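Local coordinates for protein methionyl-tRNA formyltransferase (Clostridium thermocellum, PDB 1ZGH) that probably transfers a formyl group from a folate cofactor to the amino group of methionine carried on initiator tRNA, at residues Q47-E52 / Y57-I62; F146-D151 / S164-N169; V101-T106 / D170-L175; S115-L120 / G154-I159. All blocks are in the same frame, centred on the assembly; numbering follows the deposited sequence.

Contact 1. Residues Q47-E52 / Y57-I62; sequences QKFKKE and YNTTII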
loop_
_atom_site.group_PDB
_atom_site.type_symbol
_atom_site.label_atom_id
_atom_site.label_comp_id
_atom_site.label_asym_id
_atom_site.label_seq_id
_atom_site.Cartn_x
_atom_site.Cartn_y
_atom_site.Cartn_z
ATOM N N GLN A 47 2.225 -6.472 15.089
ATOM C CA GLN A 47 2.611 -6.862 16.476
ATOM C C GLN A 47 1.377 -6.971 17.381
ATOM O O GLN A 47 1.243 -7.911 18.164
ATOM C CB GLN A 47 3.611 -5.867 17.069
ATOM C CG GLN A 47 4.977 -5.891 16.365
ATOM C CD GLN A 47 5.884 -4.738 16.753
ATOM O OE1 GLN A 47 5.424 -3.686 17.206
ATOM N NE2 GLN A 47 7.183 -4.920 16.549
ATOM N N LYS A 48 0.464 -6.009 17.231
ATOM C CA LYS A 48 -0.808 -6.017 17.958
ATOM C C LYS A 48 -1.635 -7.250 17.592
ATOM O O LYS A 48 -2.164 -7.946 18.479
ATOM C CB LYS A 48 -1.576 -4.734 17.638
ATOM C CG LYS A 48 -2.850 -4.568 18.383
ATOM N N PHE A 49 -1.717 -7.537 16.288
ATOM C CA PHE A 49 -2.472 -8.693 15.796
ATOM C C PHE A 49 -1.867 -9.999 16.335
ATOM O O PHE A 49 -2.603 -10.916 16.761
ATOM C CB PHE A 49 -2.525 -8.710 14.259
ATOM C CG PHE A 49 -3.272 -9.877 13.710
ATOM C CD1 PHE A 49 -2.635 -11.109 13.538
ATOM C CD2 PHE A 49 -4.623 -9.779 13.401
ATOM C CE1 PHE A 49 -3.332 -12.227 13.066
ATOM C CE2 PHE A 49 -5.326 -10.906 12.933
ATOM C CZ PHE A 49 -4.666 -12.131 12.782
ATOM N N LYS A 50 -0.540 -10.085 16.343
ATOM C CA LYS A 50 0.141 -11.306 16.863
ATOM C C LYS A 50 -0.176 -11.543 18.353
ATOM O O LYS A 50 -0.465 -12.658 18.758
ATOM C CB LYS A 50 1.657 -11.193 16.655
ATOM C CG LYS A 50 2.487 -12.255 17.374
ATOM C CD LYS A 50 3.985 -12.051 17.175
ATOM C CE LYS A 50 4.750 -13.129 17.938
ATOM N NZ LYS A 50 5.942 -13.569 17.208
ATOM N N LYS A 51 -0.079 -10.493 19.156
ATOM C CA LYS A 51 -0.388 -10.566 20.575
ATOM C C LYS A 51 -1.853 -10.913 20.841
ATOM O O LYS A 51 -2.149 -11.771 21.681
ATOM C CB LYS A 51 -0.049 -9.256 21.265
ATOM N N GLU A 52 -2.771 -10.248 20.153
ATOM C CA GLU A 52 -4.192 -10.498 20.397
ATOM C C GLU A 52 -4.669 -11.883 19.962
ATOM O O GLU A 52 -5.654 -12.388 20.491
ATOM C CB GLU A 52 -5.048 -9.405 19.772
ATOM C CG GLU A 52 -4.843 -8.043 20.437
ATOM C CD GLU A 52 -5.470 -6.906 19.662
ATOM O OE1 GLU A 52 -5.858 -7.110 18.483
ATOM O OE2 GLU A 52 -5.546 -5.781 20.223
ATOM N N TYR A 57 -3.405 -18.284 16.219
ATOM C CA TYR A 57 -2.357 -18.230 15.180
ATOM C C TYR A 57 -0.957 -18.199 15.776
ATOM O O TYR A 57 -0.760 -17.612 16.824
ATOM C CB TYR A 57 -2.583 -16.996 14.289
ATOM C CG TYR A 57 -4.010 -16.855 13.789
ATOM C CD1 TYR A 57 -4.750 -15.695 14.030
ATOM C CD2 TYR A 57 -4.624 -17.887 13.083
ATOM C CE1 TYR A 57 -6.068 -15.572 13.578
ATOM C CE2 TYR A 57 -5.937 -17.781 12.639
ATOM C CZ TYR A 57 -6.651 -16.618 12.893
ATOM O OH TYR A 57 -7.946 -16.510 12.448
ATOM N N ASN A 58 0.002 -18.887 15.154
ATOM C CA ASN A 58 1.424 -18.605 15.405
ATOM C C ASN A 58 1.807 -17.660 14.295
ATOM O O ASN A 58 1.872 -18.073 13.144
ATOM C CB ASN A 58 2.324 -19.839 15.344
ATOM C CG ASN A 58 3.813 -19.514 15.632
ATOM O OD1 ASN A 58 4.190 -18.366 15.859
ATOM N ND2 ASN A 58 4.645 -20.543 15.649
ATOM N N THR A 59 2.019 -16.398 14.662
ATOM C CA THR A 59 2.285 -15.322 13.725
ATOM C C THR A 59 3.780 -14.998 13.715
ATOM O O THR A 59 4.369 -14.705 14.757
ATOM C CB THR A 59 1.471 -14.053 14.095
ATOM O OG1 THR A 59 0.077 -14.375 14.159
ATOM C CG2 THR A 59 1.652 -12.970 13.064
ATOM N N THR A 60 4.390 -15.101 12.536
ATOM C CA THR A 60 5.760 -14.621 12.314
ATOM C C THR A 60 5.704 -13.311 11.514
ATOM O O THR A 60 5.115 -13.274 10.441
ATOM C CB THR A 60 6.597 -15.715 11.579
ATOM O OG1 THR A 60 6.513 -16.931 12.307
ATOM C CG2 THR A 60 8.074 -15.341 11.453
ATOM N N ILE A 61 6.330 -12.259 12.039
ATOM C CA ILE A 61 6.369 -10.966 11.399
ATOM C C ILE A 61 7.726 -10.808 10.712
ATOM O O ILE A 61 8.771 -11.008 11.342
ATOM C CB ILE A 61 6.130 -9.819 12.393
ATOM C CG1 ILE A 61 4.802 -10.035 13.115
ATOM C CG2 ILE A 61 6.085 -8.461 11.680
ATOM C CD1 ILE A 61 4.582 -9.052 14.241
ATOM N N ILE A 62 7.685 -10.520 9.414
ATOM C CA ILE A 62 8.876 -10.322 8.618
ATOM C C ILE A 62 8.862 -8.911 8.062
ATOM O O ILE A 62 7.865 -8.487 7.485
ATOM C CB ILE A 62 8.954 -11.369 7.498
ATOM C CG1 ILE A 62 9.143 -12.769 8.134
ATOM C CG2 ILE A 62 10.070 -11.014 6.532
ATOM C CD1 ILE A 62 9.202 -13.926 7.139
HETATM O O HOH W 1 7.555 -12.492 14.625
#
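The backbone carbonyl of Thr59 is gripped by the lysine that lies along it: NZ of Lys50 donates to O of Thr59 at 3.1 Å, with a C=O...N angle of 172°, so the ammonium group meets the oxygen almost head-on. The Lys50 side chain leaves the helix with CG anti to the backbone N (chi1 169°) and stays extended until a bend at its last torsion. Lys50 and Thr59 lie alongside each other with opposite senses, and CB of Lys50 rests 3.8 Å from CB of Thr59, the aliphatic part of the lysine packing on the threonine before its charged end reaches the strand. A water accepts from N of Ile61 at 2.9 Å and weakly from NZ of Lys50, linking the lysine to the strand two residues beyond Thr59. The remaining contacts are van der Waals ones. CD1 of Ile61 comes to 3.6 Å from N of Gln47, at the N-terminal end of 47-52, and also meets the CG methylene of the glutamine. At the other end CZ of Phe49 lies 3.8 Å from CD1 of Tyr57; the rings touch at their rims, their planes only 11° apart, without stacking. OG1 of Thr59, near the plane of the Phe49 ring at its edge, is buried without a polar partner. Helix segment 47-52 runs nearly antiparallel to strand 57-62. Helix 40-52 is the connection of a beta-alpha-beta crossover whose parallel strands, 31-36 and 57-62, pair at the margin of the sheet, while helix 156-178 packs against Phe49 and Tyr57.

Contact 2. Residues F146-D151 / S164-N169; sequences FKRDLD and SKIIFN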
loop_
_atom_site.group_PDB
_atom_site.type_symbol
_atom_site.label_atom_id
_atom_site.label_comp_id
_atom_site.label_asym_id
_atom_site.label_seq_id
_atom_site.Cartn_x
_atom_site.Cartn_y
_atom_site.Cartn_z
ATOM N N PHE A 146 -11.641 -11.189 -1.844
ATOM C CA PHE A 146 -12.751 -10.230 -1.621
ATOM C C PHE A 146 -12.204 -8.778 -1.493
ATOM O O PHE A 146 -10.984 -8.556 -1.489
ATOM C CB PHE A 146 -13.610 -10.613 -0.391
ATOM C CG PHE A 146 -12.834 -10.684 0.918
ATOM C CD1 PHE A 146 -12.701 -9.560 1.725
ATOM C CD2 PHE A 146 -12.257 -11.865 1.338
ATOM C CE1 PHE A 146 -11.987 -9.611 2.922
ATOM C CE2 PHE A 146 -11.554 -11.934 2.541
ATOM C CZ PHE A 146 -11.411 -10.801 3.326
ATOM N N LYS A 147 -13.119 -7.812 -1.409
ATOM C CA LYS A 147 -12.812 -6.382 -1.443
ATOM C C LYS A 147 -13.501 -5.648 -0.307
ATOM O O LYS A 147 -14.529 -6.115 0.190
ATOM C CB LYS A 147 -13.282 -5.749 -2.764
ATOM C CG LYS A 147 -12.604 -6.313 -3.999
ATOM C CD LYS A 147 -13.144 -5.708 -5.288
ATOM C CE LYS A 147 -12.533 -6.388 -6.495
ATOM N NZ LYS A 147 -12.968 -5.760 -7.770
ATOM N N ARG A 148 -12.922 -4.513 0.097
ATOM C CA ARG A 148 -13.540 -3.594 1.060
ATOM C C ARG A 148 -13.360 -2.151 0.584
ATOM O O ARG A 148 -12.350 -1.847 -0.049
ATOM C CB ARG A 148 -12.916 -3.752 2.451
ATOM C CG ARG A 148 -13.162 -5.101 3.114
ATOM C CD ARG A 148 -14.607 -5.292 3.536
ATOM N NE ARG A 148 -14.855 -6.667 4.001
ATOM C CZ ARG A 148 -15.493 -7.620 3.322
ATOM N NH1 ARG A 148 -15.999 -7.405 2.110
ATOM N NH2 ARG A 148 -15.657 -8.819 3.873
ATOM N N ASP A 149 -14.327 -1.278 0.882
ATOM C CA ASP A 149 -14.244 0.140 0.515
ATOM C C ASP A 149 -13.174 0.914 1.304
ATOM O O ASP A 149 -12.878 0.592 2.480
ATOM C CB ASP A 149 -15.585 0.856 0.732
ATOM C CG ASP A 149 -16.691 0.355 -0.194
ATOM O OD1 ASP A 149 -16.403 -0.110 -1.328
ATOM O OD2 ASP A 149 -17.865 0.430 0.227
ATOM N N LEU A 150 -12.602 1.919 0.643
ATOM C CA LEU A 150 -11.590 2.798 1.226
ATOM C C LEU A 150 -11.735 4.217 0.687
ATOM O O LEU A 150 -11.711 4.439 -0.530
ATOM C CB LEU A 150 -10.170 2.290 0.914
ATOM C CG LEU A 150 -9.012 3.181 1.402
ATOM C CD1 LEU A 150 -8.860 3.267 2.939
ATOM C CD2 LEU A 150 -7.735 2.769 0.757
ATOM N N ASP A 151 -11.864 5.174 1.600
ATOM C CA ASP A 151 -11.876 6.589 1.251
ATOM C C ASP A 151 -10.453 7.147 1.077
ATOM O O ASP A 151 -9.528 6.761 1.796
ATOM C CB ASP A 151 -12.607 7.370 2.348
ATOM C CG ASP A 151 -14.110 7.011 2.439
ATOM O OD1 ASP A 151 -14.772 6.827 1.384
ATOM O OD2 ASP A 151 -14.632 6.966 3.579
ATOM N N SER A 164 -4.670 0.185 6.479
ATOM C CA SER A 164 -4.037 -0.797 7.362
ATOM C C SER A 164 -5.030 -1.269 8.419
ATOM O O SER A 164 -5.136 -2.481 8.700
ATOM C CB SER A 164 -2.775 -0.212 8.004
ATOM O OG SER A 164 -2.042 -1.213 8.695
ATOM N N LYS A 165 -5.773 -0.316 8.991
ATOM C CA LYS A 165 -6.790 -0.641 9.971
ATOM C C LYS A 165 -7.890 -1.554 9.378
ATOM O O LYS A 165 -8.310 -2.501 10.023
ATOM C CB LYS A 165 -7.351 0.624 10.613
ATOM C CG LYS A 165 -8.387 0.416 11.682
ATOM C CD LYS A 165 -8.626 1.713 12.543
ATOM C CE LYS A 165 -9.909 1.669 13.323
ATOM N NZ LYS A 165 -9.964 2.738 14.402
ATOM N N ILE A 166 -8.324 -1.290 8.150
ATOM C CA ILE A 166 -9.287 -2.161 7.460
ATOM C C ILE A 166 -8.703 -3.559 7.224
ATOM O O ILE A 166 -9.389 -4.569 7.417
ATOM C CB ILE A 166 -9.767 -1.511 6.117
ATOM C CG1 ILE A 166 -10.605 -0.264 6.444
ATOM C CG2 ILE A 166 -10.565 -2.530 5.249
ATOM C CD1 ILE A 166 -10.967 0.676 5.241
ATOM N N ILE A 167 -7.436 -3.619 6.828
ATOM C CA ILE A 167 -6.798 -4.861 6.501
ATOM C C ILE A 167 -6.666 -5.741 7.762
ATOM O O ILE A 167 -7.007 -6.954 7.766
ATOM C CB ILE A 167 -5.435 -4.627 5.838
ATOM C CG1 ILE A 167 -5.653 -4.143 4.400
ATOM C CG2 ILE A 167 -4.592 -5.919 5.812
ATOM C CD1 ILE A 167 -4.375 -3.586 3.720
ATOM N N PHE A 168 -6.182 -5.126 8.829
ATOM C CA PHE A 168 -5.915 -5.853 10.076
ATOM C C PHE A 168 -7.143 -6.149 10.921
ATOM O O PHE A 168 -7.191 -7.214 11.557
ATOM C CB PHE A 168 -4.856 -5.143 10.921
ATOM C CG PHE A 168 -3.442 -5.413 10.450
ATOM C CD1 PHE A 168 -2.806 -6.582 10.807
ATOM C CD2 PHE A 168 -2.769 -4.503 9.641
ATOM C CE1 PHE A 168 -1.500 -6.862 10.369
ATOM C CE2 PHE A 168 -1.458 -4.753 9.199
ATOM C CZ PHE A 168 -0.818 -5.960 9.584
ATOM N N ASN A 169 -8.124 -5.255 10.923
ATOM C CA ASN A 169 -9.286 -5.438 11.814
ATOM C C ASN A 169 -10.416 -6.194 11.142
ATOM O O ASN A 169 -11.170 -6.871 11.815
ATOM C CB ASN A 169 -9.791 -4.099 12.347
ATOM C CG ASN A 169 -8.804 -3.430 13.323
ATOM O OD1 ASN A 169 -7.745 -3.978 13.658
ATOM N ND2 ASN A 169 -9.176 -2.258 13.801
#
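Apolar contact centres on Ile166, whose two branches reach different residues of strand 146-151. Its CG2, anti to the backbone N, lies 3.9 Å from CB of Arg148, whereas CD1, at the end of the other branch, extends along the strand toward its C-terminal end and packs 4.1 Å from CD1 of Leu150. A van der Waals contact of another kind sets the same CD1 methyl 3.4 Å from the backbone carbonyl O of Asp149, so a single isoleucine spans three consecutive strand residues, touching side chains on one face and the backbone between them. Helix 164-169 and the strand run in nearly opposite directions, at 152°, with axes 9.8 Å apart. This is the sheet-and-helix layering of an alpha/beta domain: strand 144-151 is an outermost strand of the mixed sheet, bonded to strand 127-134, and helix 156-178 returns across it. No hydrogen bond joins the two segments; the polar ends of the strand side chains turn to other partners. Beyond CB the Arg148 chain bends at chi2 (-70°) and carries its guanidinium away from Ile166, toward the later turns of the helix, where NE pairs with Asp170 and NH2 with Glu174. NH1 gives a weak bond to O of Lys147. One face of the guanidinium is met by CD1 of Phe146, 3.6 Å above its plane and offset toward the rim. Asp149, whose CB leaves the strand away from the helix, forms a salt bridge with Lys129 of strand 127-134.

Contact 3. Residues V101-T106 / D170-L175; sequences VVFHMT and DMIPEL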
loop_
_atom_site.group_PDB
_atom_site.type_symbol
_atom_site.label_atom_id
_atom_site.label_comp_id
_atom_site.label_asym_id
_atom_site.label_seq_id
_atom_site.Cartn_x
_atom_site.Cartn_y
_atom_site.Cartn_z
ATOM N N VAL A 101 -0.916 -13.578 -0.071
ATOM C CA VAL A 101 -2.027 -12.635 -0.146
ATOM C C VAL A 101 -1.533 -11.185 -0.121
ATOM O O VAL A 101 -0.999 -10.716 0.872
ATOM C CB VAL A 101 -3.014 -12.848 1.018
ATOM C CG1 VAL A 101 -4.266 -12.008 0.825
ATOM C CG2 VAL A 101 -3.348 -14.332 1.135
ATOM N N VAL A 102 -1.689 -10.502 -1.237
ATOM C CA VAL A 102 -1.402 -9.073 -1.334
ATOM C C VAL A 102 -2.700 -8.277 -1.219
ATOM O O VAL A 102 -3.745 -8.723 -1.658
ATOM C CB VAL A 102 -0.656 -8.791 -2.668
ATOM C CG1 VAL A 102 -0.830 -7.336 -3.146
ATOM C CG2 VAL A 102 0.795 -9.125 -2.493
ATOM N N PHE A 103 -2.606 -7.074 -0.653
ATOM C CA PHE A 103 -3.739 -6.185 -0.456
ATOM C C PHE A 103 -3.542 -4.971 -1.332
ATOM O O PHE A 103 -2.737 -4.101 -1.005
ATOM C CB PHE A 103 -3.835 -5.813 1.025
ATOM C CG PHE A 103 -4.186 -6.966 1.893
ATOM C CD1 PHE A 103 -3.203 -7.790 2.400
ATOM C CD2 PHE A 103 -5.510 -7.257 2.183
ATOM C CE1 PHE A 103 -3.537 -8.852 3.199
ATOM C CE2 PHE A 103 -5.836 -8.307 2.994
ATOM C CZ PHE A 103 -4.864 -9.106 3.495
ATOM N N HIS A 104 -4.217 -4.943 -2.483
ATOM C CA HIS A 104 -3.942 -3.934 -3.507
ATOM C C HIS A 104 -5.110 -2.949 -3.559
ATOM O O HIS A 104 -6.257 -3.353 -3.681
ATOM C CB HIS A 104 -3.668 -4.610 -4.841
ATOM C CG HIS A 104 -3.456 -3.666 -5.975
ATOM N ND1 HIS A 104 -2.245 -3.066 -6.234
ATOM C CD2 HIS A 104 -4.311 -3.215 -6.925
ATOM C CE1 HIS A 104 -2.358 -2.294 -7.300
ATOM N NE2 HIS A 104 -3.600 -2.376 -7.749
HETATM N N MSE A 105 -4.820 -1.656 -3.402
HETATM C CA MSE A 105 -5.892 -0.681 -3.127
HETATM C C MSE A 105 -6.622 -0.159 -4.351
HETATM O O MSE A 105 -7.010 1.008 -4.408
HETATM C CB MSE A 105 -5.377 0.480 -2.259
HETATM C CG MSE A 105 -4.376 1.383 -2.885
HETATM SE SE MSE A 105 -4.342 3.112 -1.820
HETATM C CE MSE A 105 -3.854 2.407 -0.121
ATOM N N THR A 106 -6.838 -1.021 -5.336
ATOM C CA THR A 106 -7.707 -0.672 -6.445
ATOM C C THR A 106 -8.814 -1.725 -6.611
ATOM O O THR A 106 -8.735 -2.863 -6.090
ATOM C CB THR A 106 -6.942 -0.512 -7.762
ATOM O OG1 THR A 106 -6.507 -1.802 -8.235
ATOM C CG2 THR A 106 -5.748 0.414 -7.581
ATOM N N ASP A 170 -10.501 -6.125 9.815
ATOM C CA ASP A 170 -11.624 -6.717 9.070
ATOM C C ASP A 170 -11.164 -7.813 8.105
ATOM O O ASP A 170 -11.599 -8.965 8.223
ATOM C CB ASP A 170 -12.368 -5.601 8.329
ATOM C CG ASP A 170 -13.523 -6.109 7.466
ATOM O OD1 ASP A 170 -14.125 -5.262 6.758
ATOM O OD2 ASP A 170 -13.851 -7.328 7.489
HETATM N N MSE A 171 -10.263 -7.484 7.185
HETATM C CA MSE A 171 -9.938 -8.394 6.096
HETATM C C MSE A 171 -9.154 -9.655 6.512
HETATM O O MSE A 171 -9.539 -10.763 6.133
HETATM C CB MSE A 171 -9.240 -7.656 4.955
HETATM C CG MSE A 171 -10.087 -6.517 4.405
HETATM SE SE MSE A 171 -9.251 -5.651 2.886
HETATM C CE MSE A 171 -9.857 -6.852 1.440
ATOM N N ILE A 172 -8.064 -9.479 7.251
ATOM C CA ILE A 172 -7.262 -10.590 7.715
ATOM C C ILE A 172 -8.088 -11.566 8.589
ATOM O O ILE A 172 -8.118 -12.742 8.286
ATOM C CB ILE A 172 -5.909 -10.138 8.346
ATOM C CG1 ILE A 172 -4.969 -9.679 7.213
ATOM C CG2 ILE A 172 -5.223 -11.306 9.085
ATOM C CD1 ILE A 172 -3.623 -9.130 7.654
ATOM N N PRO A 173 -8.795 -11.082 9.626
ATOM C CA PRO A 173 -9.673 -11.998 10.389
ATOM C C PRO A 173 -10.693 -12.786 9.549
ATOM O O PRO A 173 -10.905 -13.986 9.781
ATOM C CB PRO A 173 -10.386 -11.062 11.364
ATOM C CG PRO A 173 -9.430 -9.945 11.543
ATOM C CD PRO A 173 -8.838 -9.721 10.182
ATOM N N GLU A 174 -11.321 -12.122 8.593
ATOM C CA GLU A 174 -12.276 -12.785 7.695
ATOM C C GLU A 174 -11.608 -13.847 6.826
ATOM O O GLU A 174 -12.086 -15.000 6.735
ATOM C CB GLU A 174 -12.980 -11.762 6.797
ATOM C CG GLU A 174 -13.708 -12.408 5.610
ATOM C CD GLU A 174 -15.160 -12.023 5.554
ATOM O OE1 GLU A 174 -15.593 -11.456 4.523
ATOM O OE2 GLU A 174 -15.865 -12.301 6.549
ATOM N N LEU A 175 -10.518 -13.459 6.176
ATOM C CA LEU A 175 -9.722 -14.404 5.383
ATOM C C LEU A 175 -9.313 -15.664 6.149
ATOM O O LEU A 175 -9.509 -16.778 5.650
ATOM C CB LEU A 175 -8.461 -13.742 4.833
ATOM C CG LEU A 175 -7.619 -14.629 3.904
ATOM C CD1 LEU A 175 -8.255 -14.708 2.540
ATOM C CD2 LEU A 175 -6.194 -14.091 3.788
#
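The Phe103 ring meets the helix with its far rim, and both helix carbons that touch it come in obliquely: CG1 of Ile172 at 3.8 Å from CZ, and CB of Met171 at 4.0 Å from CE2. Selenium takes the edge. SE of Met171, present as selenomethionine, lies 5.3 Å from the ring centroid and 76° off the ring normal, a Met-aromatic contact of the edge kind in which CD2 is the nearest ring atom. Met171 sets its CG anti to the carbonyl carbon (chi1 -58°) and keeps chi2 extended, which carries the selenium alongside the phenylalanine, back toward the strand; Ile172 instead comes in nearly perpendicular to it. One helix turn further on, Leu175 and Val101 meet tip to tip, CD2 of Leu175 touching CG2 of Val101 at 3.9 Å, with CG1 of Val101 slightly farther off. No hydrogen bond joins the two segments, and all five touching residues are buried. Ala132 of strand 127-134 touches both Phe103 and Met171, and Ile167 adds to the packing on Phe103. With segments 101-104 and 170-175 nearly antiparallel (149°), the arrangement is that of a helix packed on the central mixed sheet of the Rossmann-like alpha/beta domain of formyltransferases.

Contact 4. Residues S115-L120 / G154-I159; sequences SPLQNL and GTAEEI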
loop_
_atom_site.group_PDB
_atom_site.type_symbol
_atom_site.label_atom_id
_atom_site.label_comp_id
_atom_site.label_asym_id
_atom_site.label_seq_id
_atom_site.Cartn_x
_atom_site.Cartn_y
_atom_site.Cartn_z
ATOM N N SER A 115 2.416 2.309 -7.569
ATOM C CA SER A 115 2.030 3.564 -6.890
ATOM C C SER A 115 0.527 3.820 -6.938
ATOM O O SER A 115 0.064 4.853 -7.460
ATOM C CB SER A 115 2.833 4.731 -7.474
ATOM O OG SER A 115 4.194 4.387 -7.629
ATOM N N PRO A 116 -0.260 2.843 -6.467
ATOM C CA PRO A 116 -1.687 2.972 -6.690
ATOM C C PRO A 116 -2.281 4.220 -6.028
ATOM O O PRO A 116 -3.160 4.828 -6.614
ATOM C CB PRO A 116 -2.266 1.651 -6.143
ATOM C CG PRO A 116 -1.227 1.136 -5.192
ATOM C CD PRO A 116 0.091 1.585 -5.759
ATOM N N LEU A 117 -1.808 4.630 -4.848
ATOM C CA LEU A 117 -2.427 5.785 -4.186
ATOM C C LEU A 117 -2.289 7.064 -5.013
ATOM O O LEU A 117 -3.271 7.760 -5.246
ATOM C CB LEU A 117 -1.886 6.008 -2.773
ATOM C CG LEU A 117 -2.426 7.318 -2.139
ATOM C CD1 LEU A 117 -3.952 7.328 -2.083
ATOM C CD2 LEU A 117 -1.875 7.419 -0.760
ATOM N N GLN A 118 -1.074 7.336 -5.469
ATOM C CA GLN A 118 -0.774 8.494 -6.278
ATOM C C GLN A 118 -1.470 8.399 -7.631
ATOM O O GLN A 118 -2.032 9.383 -8.106
ATOM C CB GLN A 118 0.751 8.677 -6.450
ATOM C CG GLN A 118 1.516 8.956 -5.160
ATOM C CD GLN A 118 1.744 7.735 -4.274
ATOM O OE1 GLN A 118 1.780 6.618 -4.774
ATOM N NE2 GLN A 118 1.881 7.942 -2.939
ATOM N N ASN A 119 -1.506 7.206 -8.219
ATOM C CA ASN A 119 -2.233 7.023 -9.477
ATOM C C ASN A 119 -3.757 7.270 -9.334
ATOM O O ASN A 119 -4.385 7.865 -10.224
ATOM C CB ASN A 119 -1.948 5.654 -10.053
ATOM C CG ASN A 119 -0.704 5.638 -10.931
ATOM O OD1 ASN A 119 -0.641 6.357 -11.955
ATOM N ND2 ASN A 119 0.279 4.826 -10.557
ATOM N N LEU A 120 -4.327 6.883 -8.184
ATOM C CA LEU A 120 -5.760 7.120 -7.903
ATOM C C LEU A 120 -6.077 8.614 -7.662
ATOM O O LEU A 120 -7.039 9.137 -8.209
ATOM C CB LEU A 120 -6.202 6.310 -6.678
ATOM C CG LEU A 120 -6.254 4.790 -6.908
ATOM C CD1 LEU A 120 -6.257 4.078 -5.535
ATOM C CD2 LEU A 120 -7.460 4.408 -7.749
ATOM N N GLY A 154 -7.319 13.085 2.713
ATOM C CA GLY A 154 -6.151 13.226 3.664
ATOM C C GLY A 154 -4.770 13.002 3.032
ATOM O O GLY A 154 -4.618 12.932 1.813
ATOM N N THR A 155 -3.752 12.852 3.870
ATOM C CA THR A 155 -2.393 12.646 3.411
ATOM C C THR A 155 -2.202 11.148 3.080
ATOM O O THR A 155 -2.965 10.305 3.545
ATOM C CB THR A 155 -1.414 13.053 4.528
ATOM O OG1 THR A 155 -1.579 12.181 5.659
ATOM C CG2 THR A 155 -1.574 14.633 4.958
ATOM N N ALA A 156 -1.135 10.825 2.370
ATOM C CA ALA A 156 -0.773 9.429 2.151
ATOM C C ALA A 156 -0.698 8.629 3.450
ATOM O O ALA A 156 -1.252 7.534 3.504
ATOM C CB ALA A 156 0.497 9.323 1.367
ATOM N N GLU A 157 -0.003 9.153 4.469
ATOM C CA GLU A 157 0.109 8.515 5.745
ATOM C C GLU A 157 -1.242 8.211 6.373
ATOM O O GLU A 157 -1.451 7.080 6.845
ATOM C CB GLU A 157 1.012 9.274 6.725
ATOM C CG GLU A 157 1.292 8.500 8.070
ATOM C CD GLU A 157 2.730 8.571 8.523
ATOM O OE1 GLU A 157 2.994 8.291 9.702
ATOM O OE2 GLU A 157 3.607 8.868 7.691
ATOM N N GLU A 158 -2.156 9.183 6.350
ATOM C CA GLU A 158 -3.508 9.018 6.892
ATOM C C GLU A 158 -4.293 7.932 6.137
ATOM O O GLU A 158 -4.952 7.075 6.725
ATOM C CB GLU A 158 -4.270 10.370 6.865
ATOM C CG GLU A 158 -3.865 11.322 7.989
ATOM C CD GLU A 158 -4.306 12.781 7.760
ATOM O OE1 GLU A 158 -4.817 13.069 6.670
ATOM O OE2 GLU A 158 -4.120 13.616 8.660
ATOM N N ILE A 159 -4.140 7.921 4.821
ATOM C CA ILE A 159 -4.858 6.965 3.979
ATOM C C ILE A 159 -4.277 5.556 4.172
ATOM O O ILE A 159 -5.020 4.600 4.291
ATOM C CB ILE A 159 -4.768 7.389 2.469
ATOM C CG1 ILE A 159 -5.571 8.693 2.242
ATOM C CG2 ILE A 159 -5.254 6.242 1.549
ATOM C CD1 ILE A 159 -5.189 9.409 0.949
#
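Leu117 turns its CG anti to the backbone N (chi1 174°), and the chi2 of 58° spreads its two methyls over the start of the opposing helix, one for each partner. CD2 reaches Ala156, lying 3.7 Å from CB and equally close to CA, so the small side chain lets the leucine come down on the helix backbone itself. CD1 goes to Ile159, 3.9 Å from CD1 and slightly farther from CG2; both branches of the isoleucine are thus used. The three residues are buried, and the contact has no hydrogen bond across it. Behind this apolar face the first turn of helix 156-178 is secured by a capping box: OG1 of Thr155 accepts from N of Glu158 at 3.1 Å, and N of Thr155 donates in return to OE1 of Glu158 at 3.0 Å, meeting the carboxylate from above its plane. Gly154, just before it, has backbone angles that call for glycine. Helix 116-122, whose Asn119 and Leu120 lean on Phe192 of strand 191-192, packs against the beginning of helix 156-178, and backbone hydrogen bonds between Ala156 and Arg216 and between Glu157 and Asp219 tie that same start to helix 208-217 and the loop after it.

How the contacts relate
Three successive levels of helix 156-178 serve contacts 4, 2 and 3: its start packs on helix 116-122, its middle on outermost strand 144-151, and its next turns on inner strand 100-104. Contacts 3 and 4 are buried and apolar; contacts 1 and 2 are partly buried and lie at opposite margins of the same mixed sheet. Only contact 1 has a hydrogen bond between its segments, given by a lysine, whereas the arginine of contact 2 spends its charge on acidic residues of the helix segment used by contact 3. Phe49 connects contact 1 to contacts 2 and 3, touching Phe168 and Ile172. Met105 joins contact 3 to contact 4 through Pro116, Leu117 and Leu120.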